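Side-chain contacts in cysteine desulfurase (Fervidobacterium islandicum, PDB 6A6E), which catalyses the pyridoxal-5'-phosphate-dependent removal of sulfur from L-cysteine, leaving alanine, and probably passes the sulfur as a cysteine persulfide to the Suf machinery: residues F109-L114 / V141-F146; T155-E158 / I162-E165; N320-K325 / D411-G416. All coordinates share one frame; numbering follows the deposited sequence.

Contact 1 (F109-L114 / V141-F146); sequences FLVNSL and VRLSKF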
loop_
_atom_site.group_PDB
_atom_site.type_symbol
_atom_site.label_atom_id
_atom_site.label_comp_id
_atom_site.label_asym_id
_atom_site.label_seq_id
_atom_site.Cartn_x
_atom_site.Cartn_y
_atom_site.Cartn_z
ATOM N N PHE A 109 11.150 3.751 5.096
ATOM C CA PHE A 109 10.871 5.167 5.216
ATOM C C PHE A 109 11.902 5.774 6.210
ATOM O O PHE A 109 12.553 6.806 5.927
ATOM C CB PHE A 109 9.429 5.308 5.661
ATOM C CG PHE A 109 8.963 6.686 6.046
ATOM C CD1 PHE A 109 9.666 7.505 6.934
ATOM C CD2 PHE A 109 7.699 7.093 5.648
ATOM C CE1 PHE A 109 9.177 8.749 7.323
ATOM C CE2 PHE A 109 7.192 8.334 6.040
ATOM C CZ PHE A 109 7.958 9.170 6.862
ATOM N N LEU A 110 12.084 5.121 7.344
ATOM C CA LEU A 110 12.980 5.664 8.382
ATOM C C LEU A 110 14.447 5.704 7.934
ATOM O O LEU A 110 15.096 6.721 8.121
ATOM C CB LEU A 110 12.798 4.908 9.700
ATOM C CG LEU A 110 11.446 5.167 10.312
ATOM C CD1 LEU A 110 11.205 4.327 11.540
ATOM C CD2 LEU A 110 11.334 6.649 10.703
ATOM N N VAL A 111 14.959 4.622 7.373
ATOM C CA VAL A 111 16.352 4.587 6.989
ATOM C C VAL A 111 16.640 5.702 5.982
ATOM O O VAL A 111 17.610 6.478 6.158
ATOM C CB VAL A 111 16.800 3.261 6.274
ATOM C CG1 VAL A 111 18.295 3.335 5.987
ATOM C CG2 VAL A 111 16.513 2.053 7.087
ATOM N N ASN A 112 15.818 5.760 4.927
ATOM C CA ASN A 112 15.994 6.737 3.903
ATOM C C ASN A 112 15.768 8.156 4.432
ATOM O O ASN A 112 16.549 9.092 4.043
ATOM C CB ASN A 112 15.109 6.507 2.658
ATOM C CG ASN A 112 15.507 5.319 1.880
ATOM O OD1 ASN A 112 16.410 5.400 1.035
ATOM N ND2 ASN A 112 14.815 4.157 2.133
ATOM N N SER A 113 14.700 8.384 5.197
ATOM C CA SER A 113 14.462 9.727 5.690
ATOM C C SER A 113 15.566 10.135 6.707
ATOM O O SER A 113 16.018 11.269 6.678
ATOM C CB SER A 113 13.090 9.938 6.330
ATOM O OG SER A 113 12.062 9.751 5.307
ATOM N N LEU A 114 15.979 9.251 7.604
ATOM C CA LEU A 114 17.075 9.649 8.537
ATOM C C LEU A 114 18.359 10.068 7.781
ATOM O O LEU A 114 19.006 11.048 8.168
ATOM C CB LEU A 114 17.322 8.620 9.599
ATOM C CG LEU A 114 16.129 8.449 10.556
ATOM C CD1 LEU A 114 16.238 7.117 11.237
ATOM C CD2 LEU A 114 15.876 9.531 11.579
ATOM N N VAL A 141 21.436 -3.021 6.339
ATOM C CA VAL A 141 22.654 -3.629 5.813
ATOM C C VAL A 141 22.862 -3.202 4.370
ATOM O O VAL A 141 23.948 -2.736 4.005
ATOM C CB VAL A 141 22.577 -5.137 5.899
ATOM C CG1 VAL A 141 23.681 -5.798 5.110
ATOM C CG2 VAL A 141 22.525 -5.573 7.366
ATOM N N ARG A 142 21.825 -3.251 3.536
ATOM C CA ARG A 142 21.991 -2.799 2.163
ATOM C C ARG A 142 22.204 -1.284 2.025
ATOM O O ARG A 142 23.090 -0.829 1.278
ATOM C CB ARG A 142 20.817 -3.192 1.269
ATOM C CG ARG A 142 21.037 -2.812 -0.221
ATOM C CD ARG A 142 22.281 -3.510 -0.788
ATOM N NE ARG A 142 22.406 -3.352 -2.214
ATOM C CZ ARG A 142 23.257 -4.053 -2.977
ATOM N NH1 ARG A 142 24.136 -4.906 -2.454
ATOM N NH2 ARG A 142 23.216 -3.914 -4.285
ATOM N N LEU A 143 21.395 -0.478 2.697
ATOM C CA LEU A 143 21.590 0.933 2.551
ATOM C C LEU A 143 22.895 1.490 3.183
ATOM O O LEU A 143 23.360 2.575 2.741
ATOM C CB LEU A 143 20.382 1.765 2.925
ATOM C CG LEU A 143 19.143 1.627 2.015
ATOM C CD1 LEU A 143 17.967 2.245 2.731
ATOM C CD2 LEU A 143 19.339 2.254 0.667
ATOM N N SER A 144 23.516 0.736 4.104
ATOM C CA SER A 144 24.856 1.139 4.637
ATOM C C SER A 144 25.867 1.255 3.468
ATOM O O SER A 144 26.720 2.134 3.470
ATOM C CB SER A 144 25.344 0.195 5.704
ATOM O OG SER A 144 25.724 -1.073 5.165
ATOM N N LYS A 145 25.675 0.450 2.426
ATOM C CA LYS A 145 26.537 0.500 1.247
ATOM C C LYS A 145 26.333 1.748 0.401
ATOM O O LYS A 145 27.214 2.073 -0.320
ATOM C CB LYS A 145 26.379 -0.728 0.386
ATOM C CG LYS A 145 26.356 -2.035 1.167
ATOM C CD LYS A 145 27.713 -2.487 1.674
ATOM C CE LYS A 145 27.571 -3.519 2.781
ATOM N NZ LYS A 145 26.947 -4.834 2.421
ATOM N N PHE A 146 25.206 2.455 0.502
ATOM C CA PHE A 146 24.949 3.671 -0.268
ATOM C C PHE A 146 25.189 4.911 0.573
ATOM O O PHE A 146 25.573 5.933 0.040
ATOM C CB PHE A 146 23.489 3.734 -0.849
ATOM C CG PHE A 146 23.219 2.719 -1.932
ATOM C CD1 PHE A 146 22.899 1.427 -1.609
ATOM C CD2 PHE A 146 23.356 3.047 -3.262
ATOM C CE1 PHE A 146 22.706 0.457 -2.568
ATOM C CE2 PHE A 146 23.164 2.078 -4.257
ATOM C CZ PHE A 146 22.847 0.786 -3.905
#

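Contact 2 (T155-E158 / I162-E165); sequences TADE and ITNE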
loop_
_atom_site.group_PDB
_atom_site.type_symbol
_atom_site.label_atom_id
_atom_site.label_comp_id
_atom_site.label_asym_id
_atom_site.label_seq_id
_atom_site.Cartn_x
_atom_site.Cartn_y
_atom_site.Cartn_z
ATOM N N THR A 155 23.983 -9.096 20.525
ATOM C CA THR A 155 24.075 -10.540 20.217
ATOM C C THR A 155 23.081 -11.348 21.019
ATOM O O THR A 155 22.668 -10.957 22.105
ATOM C CB THR A 155 25.477 -11.097 20.502
ATOM O OG1 THR A 155 25.767 -10.823 21.842
ATOM C CG2 THR A 155 26.503 -10.375 19.706
ATOM N N ALA A 156 22.610 -12.431 20.429
ATOM C CA ALA A 156 21.702 -13.328 21.053
ATOM C C ALA A 156 22.471 -14.541 21.539
ATOM O O ALA A 156 23.562 -14.801 21.017
ATOM C CB ALA A 156 20.669 -13.796 20.055
ATOM N N ASP A 157 21.895 -15.286 22.485
ATOM C CA ASP A 157 22.549 -16.472 22.971
ATOM C C ASP A 157 22.154 -17.637 22.041
ATOM O O ASP A 157 21.470 -17.443 20.993
ATOM C CB ASP A 157 22.289 -16.723 24.492
ATOM C CG ASP A 157 20.892 -17.248 24.802
ATOM O OD1 ASP A 157 20.113 -17.573 23.865
ATOM O OD2 ASP A 157 20.553 -17.376 26.017
ATOM N N GLU A 158 22.526 -18.843 22.449
ATOM C CA GLU A 158 22.529 -19.959 21.536
ATOM C C GLU A 158 21.132 -20.543 21.429
ATOM O O GLU A 158 20.900 -21.377 20.585
ATOM C CB GLU A 158 23.605 -20.992 21.918
ATOM C CG GLU A 158 23.321 -21.819 23.153
ATOM C CD GLU A 158 24.422 -22.872 23.434
ATOM O OE1 GLU A 158 25.558 -22.807 22.865
ATOM O OE2 GLU A 158 24.125 -23.784 24.229
ATOM N N ILE A 162 17.792 -12.589 23.682
ATOM C CA ILE A 162 18.506 -11.330 23.928
ATOM C C ILE A 162 18.374 -11.048 25.450
ATOM O O ILE A 162 17.303 -10.706 25.919
ATOM C CB ILE A 162 17.892 -10.149 23.151
ATOM C CG1 ILE A 162 17.924 -10.408 21.660
ATOM C CG2 ILE A 162 18.576 -8.824 23.542
ATOM C CD1 ILE A 162 19.252 -10.199 21.025
ATOM N N THR A 163 19.442 -11.271 26.214
ATOM C CA THR A 163 19.393 -11.112 27.674
ATOM C C THR A 163 19.619 -9.664 28.026
ATOM O O THR A 163 20.216 -8.919 27.247
ATOM C CB THR A 163 20.478 -11.993 28.386
ATOM O OG1 THR A 163 21.779 -11.552 27.991
ATOM C CG2 THR A 163 20.286 -13.423 28.015
ATOM N N ASN A 164 19.109 -9.261 29.186
ATOM C CA ASN A 164 19.409 -7.926 29.750
ATOM C C ASN A 164 20.880 -7.661 29.824
ATOM O O ASN A 164 21.338 -6.538 29.512
ATOM C CB ASN A 164 18.799 -7.771 31.151
ATOM C CG ASN A 164 17.324 -7.562 31.118
ATOM O OD1 ASN A 164 16.704 -7.601 30.043
ATOM N ND2 ASN A 164 16.734 -7.276 32.293
ATOM N N GLU A 165 21.643 -8.689 30.194
ATOM C CA GLU A 165 23.109 -8.559 30.229
ATOM C C GLU A 165 23.711 -8.281 28.880
ATOM O O GLU A 165 24.611 -7.405 28.778
ATOM C CB GLU A 165 23.776 -9.799 30.847
ATOM C CG GLU A 165 25.289 -9.736 31.004
ATOM C CD GLU A 165 25.810 -8.507 31.796
ATOM O OE1 GLU A 165 25.110 -7.951 32.723
ATOM O OE2 GLU A 165 26.958 -8.076 31.495
HETATM O O HOH W 1 21.730 -12.479 24.508
#

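Contact 3 (N320-K325 / D411-G416); sequences NYLLEK and DVLIEG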
loop_
_atom_site.group_PDB
_atom_site.type_symbol
_atom_site.label_atom_id
_atom_site.label_comp_id
_atom_site.label_asym_id
_atom_site.label_seq_id
_atom_site.Cartn_x
_atom_site.Cartn_y
_atom_site.Cartn_z
ATOM N N ASN A 320 1.109 -19.586 27.301
ATOM C CA ASN A 320 1.626 -20.391 28.402
ATOM C C ASN A 320 1.281 -21.848 28.212
ATOM O O ASN A 320 2.137 -22.671 28.325
ATOM C CB ASN A 320 1.110 -19.907 29.732
ATOM C CG ASN A 320 1.582 -18.504 30.040
ATOM O OD1 ASN A 320 2.573 -18.040 29.506
ATOM N ND2 ASN A 320 0.872 -17.822 30.888
ATOM N N TYR A 321 0.037 -22.157 27.905
ATOM C CA TYR A 321 -0.372 -23.528 27.573
ATOM C C TYR A 321 0.380 -24.151 26.356
ATOM O O TYR A 321 0.799 -25.299 26.381
ATOM C CB TYR A 321 -1.850 -23.547 27.331
ATOM C CG TYR A 321 -2.447 -24.941 27.231
ATOM C CD1 TYR A 321 -2.717 -25.733 28.394
ATOM C CD2 TYR A 321 -2.824 -25.444 26.005
ATOM C CE1 TYR A 321 -3.283 -26.990 28.264
ATOM C CE2 TYR A 321 -3.368 -26.700 25.853
ATOM C CZ TYR A 321 -3.619 -27.470 26.982
ATOM O OH TYR A 321 -4.221 -28.688 26.745
ATOM N N LEU A 322 0.551 -23.394 25.284
ATOM C CA LEU A 322 1.299 -23.903 24.121
ATOM C C LEU A 322 2.721 -24.216 24.556
ATOM O O LEU A 322 3.235 -25.314 24.286
ATOM C CB LEU A 322 1.315 -22.874 22.968
ATOM C CG LEU A 322 2.244 -23.164 21.790
ATOM C CD1 LEU A 322 1.821 -24.475 21.097
ATOM C CD2 LEU A 322 2.197 -21.982 20.806
ATOM N N LEU A 323 3.385 -23.272 25.215
ATOM C CA LEU A 323 4.761 -23.515 25.586
ATOM C C LEU A 323 4.898 -24.701 26.595
ATOM O O LEU A 323 5.782 -25.523 26.440
ATOM C CB LEU A 323 5.356 -22.254 26.137
ATOM C CG LEU A 323 6.864 -22.287 26.385
ATOM C CD1 LEU A 323 7.636 -22.185 25.084
ATOM C CD2 LEU A 323 7.215 -21.109 27.259
ATOM N N GLU A 324 3.982 -24.812 27.571
ATOM C CA GLU A 324 3.942 -25.954 28.521
ATOM C C GLU A 324 3.820 -27.303 27.818
ATOM O O GLU A 324 4.571 -28.214 28.101
ATOM C CB GLU A 324 2.764 -25.777 29.475
ATOM C CG GLU A 324 2.574 -26.871 30.507
ATOM C CD GLU A 324 1.205 -26.778 31.167
ATOM O OE1 GLU A 324 0.280 -27.496 30.723
ATOM O OE2 GLU A 324 1.041 -25.950 32.081
ATOM N N LYS A 325 2.840 -27.432 26.925
ATOM C CA LYS A 325 2.630 -28.662 26.236
ATOM C C LYS A 325 3.804 -29.020 25.336
ATOM O O LYS A 325 4.099 -30.223 25.169
ATOM C CB LYS A 325 1.333 -28.629 25.429
ATOM C CG LYS A 325 0.077 -28.562 26.276
ATOM C CD LYS A 325 0.065 -29.667 27.329
ATOM C CE LYS A 325 -1.332 -29.909 27.820
ATOM N NZ LYS A 325 -1.332 -30.306 29.255
ATOM N N ASP A 411 -4.226 -28.716 21.564
ATOM C CA ASP A 411 -4.267 -30.190 21.771
ATOM C C ASP A 411 -4.271 -30.945 20.440
ATOM O O ASP A 411 -3.641 -32.000 20.316
ATOM C CB ASP A 411 -5.524 -30.608 22.572
ATOM C CG ASP A 411 -5.480 -30.145 24.024
ATOM O OD1 ASP A 411 -4.425 -29.804 24.507
ATOM O OD2 ASP A 411 -6.508 -30.139 24.712
ATOM N N VAL A 412 -4.954 -30.411 19.430
ATOM C CA VAL A 412 -4.818 -30.982 18.092
ATOM C C VAL A 412 -3.387 -30.906 17.553
ATOM O O VAL A 412 -2.903 -31.883 16.937
ATOM C CB VAL A 412 -5.841 -30.403 17.093
ATOM C CG1 VAL A 412 -5.695 -31.023 15.701
ATOM C CG2 VAL A 412 -7.253 -30.610 17.621
ATOM N N LEU A 413 -2.698 -29.761 17.760
ATOM C CA LEU A 413 -1.322 -29.625 17.311
ATOM C C LEU A 413 -0.486 -30.738 17.957
ATOM O O LEU A 413 0.302 -31.407 17.286
ATOM C CB LEU A 413 -0.746 -28.243 17.666
ATOM C CG LEU A 413 0.774 -28.114 17.549
ATOM C CD1 LEU A 413 1.194 -28.268 16.099
ATOM C CD2 LEU A 413 1.301 -26.816 18.103
ATOM N N ILE A 414 -0.646 -30.918 19.263
ATOM C CA ILE A 414 0.168 -31.895 20.059
ATOM C C ILE A 414 -0.102 -33.330 19.557
ATOM O O ILE A 414 0.853 -34.082 19.292
ATOM C CB ILE A 414 -0.090 -31.776 21.576
ATOM C CG1 ILE A 414 0.341 -30.388 22.106
ATOM C CG2 ILE A 414 0.659 -32.845 22.381
ATOM C CD1 ILE A 414 1.806 -30.027 22.008
ATOM N N GLU A 415 -1.376 -33.672 19.370
ATOM C CA GLU A 415 -1.787 -34.968 18.835
ATOM C C GLU A 415 -1.121 -35.180 17.464
ATOM O O GLU A 415 -0.609 -36.259 17.149
ATOM C CB GLU A 415 -3.328 -35.033 18.691
ATOM C CG GLU A 415 -3.848 -36.238 17.920
ATOM C CD GLU A 415 -5.361 -36.201 17.642
ATOM O OE1 GLU A 415 -6.099 -35.443 18.316
ATOM O OE2 GLU A 415 -5.830 -36.944 16.741
ATOM N N GLY A 416 -1.143 -34.137 16.626
ATOM C CA GLY A 416 -0.473 -34.179 15.338
ATOM C C GLY A 416 0.997 -34.476 15.401
ATOM O O GLY A 416 1.512 -35.308 14.608
#

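Contact 1 (F109-L114 / V141-F146)
A chi1 of -177° sets V111 CG1 beside the carbonyl carbon, facing L143, whose CG lies anti to its own carbonyl carbon (chi1 -67°) and extends CD1 to the other helix. V111 CG1 and L143 CD1 meet at 3.4 Å, tighter than usual for two methyls, and the two side chains cross obliquely. The same L143 CD1 also reaches the amide of N112, 3.7 Å from N112 ND2 and only slightly farther from CG and OD1, so one methyl touches two consecutive residues of the helix. The helices concerned flank the seven-stranded sheet of a fold type I PLP enzyme: helix 103-116 starts at T103 and T104 of the cofactor pocket, and helix 138-147 is the connection of a beta-alpha-beta crossover between strands 125-129 and 150-154. N112 meets the leucine from a fixed position, because its ND2 donates to N108 O in its own helix while its OD1 is hydrogen-bonded to Y147 OH. Beyond the buried pair, helix 138-147 faces the second subunit: L143 also packs on Y261 of that chain, and R142 forms a salt bridge with its E257.

Contact 2 (T155-E158 / I162-E165)
I162 lays its CD1 methyl on T155 O and A156, and the approach to T155 O, at 3.7 Å, is the closest between 155-158 and 162-165. The methyl lies 4.0 Å from both A156 CA and A156 CB. The I162 side chain sets out away from 155-158, yet CG1 stands beside the backbone N (chi1 -60°) and a second bend at chi2 (-78°) folds the terminal methyl back onto the loop. M193 adds to the cover of I162, and V131 to that of A156, which makes this the closer-packed, mainly apolar half of the contact.

Toward solvent the packing slackens. D157 OD2 and T163 CG2 merely approach, at 4.4 Å, and the carboxylate is engaged elsewhere: D157 OD1 accepts from the backbone N of K159, an Asx turn, and also from V161 N. It thus organises the bend between strand 150-154 and helix 164-173. T163 likewise turns its hydroxyl along the chain, where T163 OG1 receives S166 N as the N-cap of helix 164-173.

Between the two halves a water joins the segments. It donates to T155 O at 3.0 Å and accepts from T163 N at 3.1 Å, bridging two backbone groups that do not bond directly. T155 O takes a further hydrogen bond from S166 OG, so this carbonyl is tied to the helix start by both water and side chain. The chemistry implies a turn held mainly by local polar bonds and one water, with a single isoleucine methyl supplying the apolar attachment; no charge pairing joins the two segments, and the acidic D157 serves to shape the backbone between them.

Contact 3 (N320-K325 / D411-G416)
The hydroxyl of Y321 is gripped by two groups: it donates to D411 OD1 over a short 2.5 Å and is hydrogen-bonded to R6 NH2. D411 OD1 receives it on its syn lone pair and lies at the ring edge, in the ring plane, while the carboxylate plane is turned 59° from the ring's. D411 OD2 meanwhile forms a salt bridge with R6 NH1, so tyrosine, aspartate and arginine close a small polar cluster that ties the N-terminal end of the chain to both helices. The ring reaches across because chi1 of Y321, at -169°, places its CG beside the carbonyl carbon; K325 CG rests on one face, 3.9 Å above its plane and offset toward the rim. A phenylalanine in place of Y321 would probably leave D411 OD1 without its hydroxyl donor and R6 with one partner fewer. Segments 320-325 and 411-416, on helices 308-327 and 407-423, run side by side in nearly the same direction, their axes 10.7 Å apart at closest approach and crossing at -18°, as part of the C-terminal alpha/beta domain of a fold type I enzyme. Away from the polar cluster the interface turns apolar. L322 CD1 meets L413 CD2 at 3.8 Å, with L322 also lying on V346 of the domain's sheet and L413 on L362. I414 CD1 comes to K325 CB at 3.7 Å, touching the root of the lysine, whose chain then bends away and brings K325 NZ to 3.6 Å from E324 OE1 in a salt bridge.

Overall arrangement
The three contacts follow one another along the chain, each closing before the next opens. Contacts 1 and 2, with centres 26 Å apart, belong to the domain built on the seven-stranded sheet and are linked through strand 150-154, outermost in this chain's sheet: helix 138-147 of contact 1 leads into it, and the loop of contact 2 leaves it for helix 164-173. Contact 3 lies in the domain of the six-stranded sheet, centre to centre 27 Å from contact 2 and 41 Å from contact 1, across the chain's centre from the latter. Contact 1 packs two helices and contact 2 shapes a strand-to-helix turn of the cofactor-binding domain, the side chains of V111 and I162 lying about 13 and 12 Å from a PLP, whereas contact 3 pairs helices of the smaller domain.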